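Local coordinates for protein flavoredoxin (Methanosarcina acetivorans, PDB 3BNK) that binds flavin mononucleotide and probably serves in electron transport as a member of the flavoredoxin family, at residues Asp81-Val86 with Val91-Leu96; Val99-Gly102 with Ala107-Ile110. All coordinates share one frame; numbering follows the deposited sequence.

Contact 1: Asp81-Val86 with Val91-Leu96. With FMN (flavin mononucleotide), chain D.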
loop_
_atom_site.group_PDB
_atom_site.type_symbol
_atom_site.label_atom_id
_atom_site.label_comp_id
_atom_site.label_asym_id
_atom_site.label_seq_id
_atom_site.Cartn_x
_atom_site.Cartn_y
_atom_site.Cartn_z
ATOM N N ASP B 81 0.181 -17.474 -4.794
ATOM C CA ASP B 81 -1.242 -17.655 -4.506
ATOM C C ASP B 81 -1.485 -18.813 -3.529
ATOM O O ASP B 81 -2.311 -18.703 -2.611
ATOM C CB ASP B 81 -2.004 -17.878 -5.805
ATOM C CG ASP B 81 -3.469 -17.571 -5.673
ATOM O OD1 ASP B 81 -3.819 -16.463 -5.202
ATOM O OD2 ASP B 81 -4.273 -18.451 -6.037
ATOM N N TYR B 82 -0.739 -19.902 -3.727
ATOM C CA TYR B 82 -0.750 -21.068 -2.858
ATOM C C TYR B 82 -0.455 -20.714 -1.402
ATOM O O TYR B 82 -1.056 -21.273 -0.485
ATOM C CB TYR B 82 0.252 -22.113 -3.361
ATOM C CG TYR B 82 0.360 -23.341 -2.469
ATOM C CD1 TYR B 82 -0.721 -24.228 -2.336
ATOM C CD2 TYR B 82 1.539 -23.618 -1.757
ATOM C CE1 TYR B 82 -0.637 -25.351 -1.530
ATOM C CE2 TYR B 82 1.633 -24.757 -0.936
ATOM C CZ TYR B 82 0.532 -25.609 -0.827
ATOM O OH TYR B 82 0.589 -26.737 -0.041
ATOM N N CYS B 83 0.479 -19.787 -1.206
ATOM C CA CYS B 83 0.822 -19.267 0.114
ATOM C C CYS B 83 -0.297 -18.428 0.724
ATOM O O CYS B 83 -0.315 -18.220 1.930
ATOM C CB CYS B 83 2.110 -18.445 0.032
ATOM S SG CYS B 83 3.553 -19.497 -0.035
ATOM N N GLY B 84 -1.218 -17.943 -0.112
ATOM C CA GLY B 84 -2.403 -17.241 0.372
ATOM C C GLY B 84 -3.656 -18.098 0.455
ATOM O O GLY B 84 -4.729 -17.574 0.711
ATOM N N LEU B 85 -3.516 -19.405 0.243
ATOM C CA LEU B 85 -4.639 -20.351 0.232
ATOM C C LEU B 85 -4.533 -21.360 1.372
ATOM O O LEU B 85 -5.537 -21.906 1.821
ATOM C CB LEU B 85 -4.697 -21.104 -1.102
ATOM C CG LEU B 85 -5.337 -20.391 -2.299
ATOM C CD1 LEU B 85 -5.125 -21.199 -3.584
ATOM C CD2 LEU B 85 -6.826 -20.139 -2.054
ATOM N N VAL B 86 -3.306 -21.599 1.835
ATOM C CA VAL B 86 -3.067 -22.595 2.866
ATOM C C VAL B 86 -2.395 -21.994 4.100
ATOM O O VAL B 86 -1.587 -21.070 3.998
ATOM C CB VAL B 86 -2.261 -23.819 2.325
ATOM C CG1 VAL B 86 -2.352 -24.946 3.308
ATOM C CG2 VAL B 86 -2.854 -24.312 1.019
ATOM N N VAL B 91 -0.262 -26.837 6.938
ATOM C CA VAL B 91 0.635 -27.200 5.839
ATOM C C VAL B 91 1.985 -26.505 5.959
ATOM O O VAL B 91 2.068 -25.277 6.013
ATOM C CB VAL B 91 -0.019 -26.940 4.446
ATOM C CG1 VAL B 91 1.002 -26.996 3.321
ATOM C CG2 VAL B 91 -1.151 -27.938 4.188
ATOM N N ASP B 92 3.038 -27.315 6.004
ATOM C CA ASP B 92 4.401 -26.811 6.052
ATOM C C ASP B 92 4.710 -26.040 4.772
ATOM O O ASP B 92 4.769 -26.620 3.679
ATOM C CB ASP B 92 5.379 -27.976 6.240
ATOM C CG ASP B 92 6.763 -27.525 6.671
ATOM O OD1 ASP B 92 7.038 -26.299 6.694
ATOM O OD2 ASP B 92 7.582 -28.412 7.000
ATOM N N LYS B 93 4.886 -24.726 4.908
ATOM C CA LYS B 93 5.297 -23.888 3.783
ATOM C C LYS B 93 6.811 -23.607 3.770
ATOM O O LYS B 93 7.314 -22.979 2.840
ATOM C CB LYS B 93 4.463 -22.597 3.712
ATOM C CG LYS B 93 3.037 -22.822 3.178
ATOM C CD LYS B 93 2.161 -21.569 3.227
ATOM C CE LYS B 93 1.655 -21.303 4.645
ATOM N NZ LYS B 93 0.902 -20.026 4.753
ATOM N N SER B 94 7.527 -24.115 4.780
ATOM C CA SER B 94 8.988 -23.914 4.919
ATOM C C SER B 94 9.807 -24.478 3.773
ATOM O O SER B 94 10.935 -24.033 3.548
ATOM C CB SER B 94 9.531 -24.469 6.249
ATOM O OG SER B 94 9.424 -25.883 6.336
ATOM N N GLY B 95 9.237 -25.428 3.034
ATOM C CA GLY B 95 9.964 -26.099 1.965
ATOM C C GLY B 95 9.646 -25.668 0.555
ATOM O O GLY B 95 10.271 -26.146 -0.392
ATOM N N LEU B 96 8.674 -24.771 0.408
ATOM C CA LEU B 96 8.222 -24.323 -0.911
ATOM C C LEU B 96 9.309 -23.547 -1.657
ATOM O O LEU B 96 9.436 -23.652 -2.885
ATOM C CB LEU B 96 6.955 -23.466 -0.784
ATOM C CG LEU B 96 5.766 -23.679 -1.736
ATOM C CD1 LEU B 96 5.168 -22.336 -2.082
ATOM C CD2 LEU B 96 6.108 -24.429 -3.026
HETATM N N1 FMN D . -4.258 -12.064 4.672
HETATM C C2 FMN D . -4.009 -11.027 5.549
HETATM O O2 FMN D . -4.265 -11.182 6.738
HETATM N N3 FMN D . -3.470 -9.836 5.093
HETATM C C4 FMN D . -3.187 -9.696 3.744
HETATM O O4 FMN D . -2.721 -8.635 3.344
HETATM C C4A FMN D . -3.443 -10.747 2.854
HETATM N N5 FMN D . -3.173 -10.613 1.498
HETATM C C5A FMN D . -3.407 -11.655 0.621
HETATM C C6 FMN D . -3.093 -11.487 -0.733
HETATM C C7 FMN D . -3.332 -12.531 -1.640
HETATM C C7M FMN D . -2.888 -12.357 -3.061
HETATM C C8 FMN D . -3.878 -13.740 -1.184
HETATM C C8M FMN D . -3.920 -14.961 -2.077
HETATM C C9 FMN D . -4.171 -13.901 0.177
HETATM C C9A FMN D . -3.934 -12.871 1.089
HETATM N N10 FMN D . -4.218 -13.017 2.452
HETATM C C10 FMN D . -3.980 -11.951 3.325
HETATM C "C1'" FMN D . -4.686 -14.339 3.002
HETATM C "C2'" FMN D . -3.580 -15.124 3.695
HETATM O "O2'" FMN D . -2.385 -15.063 2.940
HETATM C "C3'" FMN D . -3.959 -16.600 3.828
HETATM O "O3'" FMN D . -5.116 -16.799 4.621
HETATM C "C4'" FMN D . -2.782 -17.435 4.332
HETATM O "O4'" FMN D . -3.092 -18.793 4.168
HETATM C "C5'" FMN D . -2.391 -17.187 5.783
HETATM O "O5'" FMN D . -1.266 -18.022 5.990
HETATM P P FMN D . -0.819 -18.539 7.453
HETATM O O1P FMN D . -2.017 -19.110 8.155
HETATM O O2P FMN D . -0.327 -17.350 8.222
HETATM O O3P FMN D . 0.290 -19.552 7.371
#
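Val86 and Val91 bring the two segments closest, their CA atoms 6.6 Å apart, and Cys83 and Lys93 stand opposite each other a little farther off. Residues Asp81-Val86 run off the end of helix 77-83 into a loop, where Tyr82 O accepts from the backbone N of both Leu85 and Val86. Residues Val91-Leu96 come back as loop and close in a type I turn from Lys93 to Leu96. Their polar link is the amine of Lys93. The lysine chain runs past the Cys83 sulfur and bends at chi3 (-77°). Lys93 NZ donates to Val86 O at 2.8 Å, tilted 23° from the carbonyl plane. Lys93 NZ also donates to the phosphate oxygen FMN O3P at 2.7 Å and to Leu31 O in strand 28-41, so three acceptors grip a buried amine. Val86 O in turn takes the ribityl hydroxyl FMN O4' at 2.7 Å. On the apolar side the fit is tight: Val86 CG1 presses on Val91 CB at 3.3 Å. Tyr82 has its CG anti to the backbone N (chi1 177°), which sends the ring out toward the loop; Tyr82 OH meets Val91 CG1 at 3.4 Å, and the ring edge meets Leu96 CD1. Leu96 CD1 also rests on Cys83 SG, 3.9 Å away. Met187 of the second subunit packs on both Tyr82 and Val86. Together the helix end and the following loop form part of the wall of the FMN pocket, gripping the ribityl O4' and the phosphate in this flavin reductase-like domain.

Contact 2: Val99-Gly102 with Ala107-Ile110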
loop_
_atom_site.group_PDB
_atom_site.type_symbol
_atom_site.label_atom_id
_atom_site.label_comp_id
_atom_site.label_asym_id
_atom_site.label_seq_id
_atom_site.Cartn_x
_atom_site.Cartn_y
_atom_site.Cartn_z
ATOM N N VAL B 99 15.117 -20.795 1.400
ATOM C CA VAL B 99 15.053 -19.789 2.454
ATOM C C VAL B 99 16.443 -19.349 2.928
ATOM O O VAL B 99 17.329 -20.176 3.165
ATOM C CB VAL B 99 14.167 -20.268 3.646
ATOM C CG1 VAL B 99 14.222 -19.276 4.815
ATOM C CG2 VAL B 99 12.726 -20.484 3.183
ATOM N N PHE B 100 16.617 -18.038 3.048
ATOM C CA PHE B 100 17.810 -17.460 3.660
ATOM C C PHE B 100 17.424 -16.491 4.782
ATOM O O PHE B 100 16.353 -15.876 4.764
ATOM C CB PHE B 100 18.735 -16.807 2.605
ATOM C CG PHE B 100 18.269 -15.455 2.107
ATOM C CD1 PHE B 100 18.881 -14.281 2.566
ATOM C CD2 PHE B 100 17.241 -15.345 1.168
ATOM C CE1 PHE B 100 18.461 -13.020 2.124
ATOM C CE2 PHE B 100 16.823 -14.089 0.712
ATOM C CZ PHE B 100 17.439 -12.925 1.203
ATOM N N TYR B 101 18.300 -16.390 5.773
ATOM C CA TYR B 101 18.131 -15.472 6.879
ATOM C C TYR B 101 19.183 -14.381 6.793
ATOM O O TYR B 101 20.136 -14.476 6.006
ATOM C CB TYR B 101 18.225 -16.228 8.206
ATOM C CG TYR B 101 17.024 -17.112 8.486
ATOM C CD1 TYR B 101 16.986 -18.439 8.029
ATOM C CD2 TYR B 101 15.925 -16.624 9.194
ATOM C CE1 TYR B 101 15.877 -19.266 8.283
ATOM C CE2 TYR B 101 14.810 -17.442 9.460
ATOM C CZ TYR B 101 14.795 -18.760 8.998
ATOM O OH TYR B 101 13.708 -19.577 9.246
ATOM N N GLY B 102 18.985 -13.332 7.588
ATOM C CA GLY B 102 19.880 -12.175 7.585
ATOM C C GLY B 102 20.251 -11.756 8.989
ATOM O O GLY B 102 20.293 -12.592 9.896
ATOM N N ALA B 107 13.944 -13.825 10.749
ATOM C CA ALA B 107 12.963 -13.508 9.713
ATOM C C ALA B 107 13.322 -14.203 8.398
ATOM O O ALA B 107 14.233 -13.787 7.694
ATOM C CB ALA B 107 12.820 -12.008 9.529
ATOM N N PRO B 108 12.578 -15.260 8.054
ATOM C CA PRO B 108 12.933 -16.051 6.886
ATOM C C PRO B 108 12.622 -15.300 5.587
ATOM O O PRO B 108 11.534 -14.745 5.427
ATOM C CB PRO B 108 12.076 -17.318 7.047
ATOM C CG PRO B 108 10.877 -16.871 7.811
ATOM C CD PRO B 108 11.348 -15.743 8.709
ATOM N N MET B 109 13.600 -15.271 4.681
ATOM C CA MET B 109 13.458 -14.572 3.401
ATOM C C MET B 109 13.562 -15.544 2.234
ATOM O O MET B 109 14.132 -16.627 2.368
ATOM C CB MET B 109 14.488 -13.450 3.277
ATOM C CG MET B 109 14.195 -12.277 4.185
ATOM S SD MET B 109 15.537 -11.075 4.262
ATOM C CE MET B 109 16.761 -11.979 5.227
ATOM N N ILE B 110 12.996 -15.154 1.101
ATOM C CA ILE B 110 12.867 -16.048 -0.058
ATOM C C ILE B 110 13.899 -15.717 -1.134
ATOM O O ILE B 110 13.891 -14.621 -1.704
ATOM C CB ILE B 110 11.453 -15.988 -0.683
ATOM C CG1 ILE B 110 10.385 -16.398 0.339
ATOM C CG2 ILE B 110 11.372 -16.900 -1.937
ATOM C CD1 ILE B 110 8.970 -16.068 -0.086
HETATM O O HOH W 1 16.548 -12.872 9.011
#
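Phe100 and Met109 form the hydrogen-bonded pair of a short antiparallel beta hairpin, strands 99-100 and 109-110. Phe100 N gives to Met109 O at 2.9 Å, and Met109 N returns a bond to Phe100 O at 2.8 Å. Val99 and Ile110 make the neighbouring non-hydrogen-bonded pair, where Val99 CA lies 3.3 Å from Met109 O in a CA-H...O contact. On the Phe100 side of the ladder the phenyl ring leans over its partner: with CG between the backbone N and the carbonyl carbon (chi1 77°), it sets one face against Met109 CB, a CH-pi contact 3.8 Å from the ring centroid. Met109 SD stands obliquely to the ring in a Met-aromatic contact, and the bend at chi3 carries CE toward Gly102 N. Replacing Phe100 with an alanine would probably leave Met109 CB and SD without their aromatic cover and the methionine less firmly held. On the Val99 side, Pro108 CB touches both Val99 CG1 and Tyr101 OH, the latter at 3.5 Å. Outward, Asn24 OD1 hydrogen-bonds that hydroxyl and so helps place the ring. Strand 66-71 ties down residues Pro108-Ile110, with Ser68 OG bonded to Pro108 O and Asn70 OD1 to Ile110 N, while Asn116 of strand 115-126 lies against both Phe100 and Met109. Beyond Tyr101 and Pro108 the two segments part, and one water bridges them, accepting from Gly102 N at 2.9 Å and donating to Ala107 O at 2.8 Å.

Overall arrangement
The two contacts follow one another along the chain, contact 1 closing before contact 2 opens, with centres about 15 Å apart. They meet lightly where Val99 CG2 packs on Ser94 O. Both are partly buried, neither in the core nor fully at the surface, with centres 14 to 15 Å from the chain centre. Contact 1 joins a helix end to a loop with no strand pairing, and its polar chemistry converges on the cofactor. Contact 2 relies on backbone ladder bonds and apolar cover, its Pro108 side chain about 11 Å from FMN. Strand 28-41 backs both, and each touches the second subunit, contact 1 more extensively.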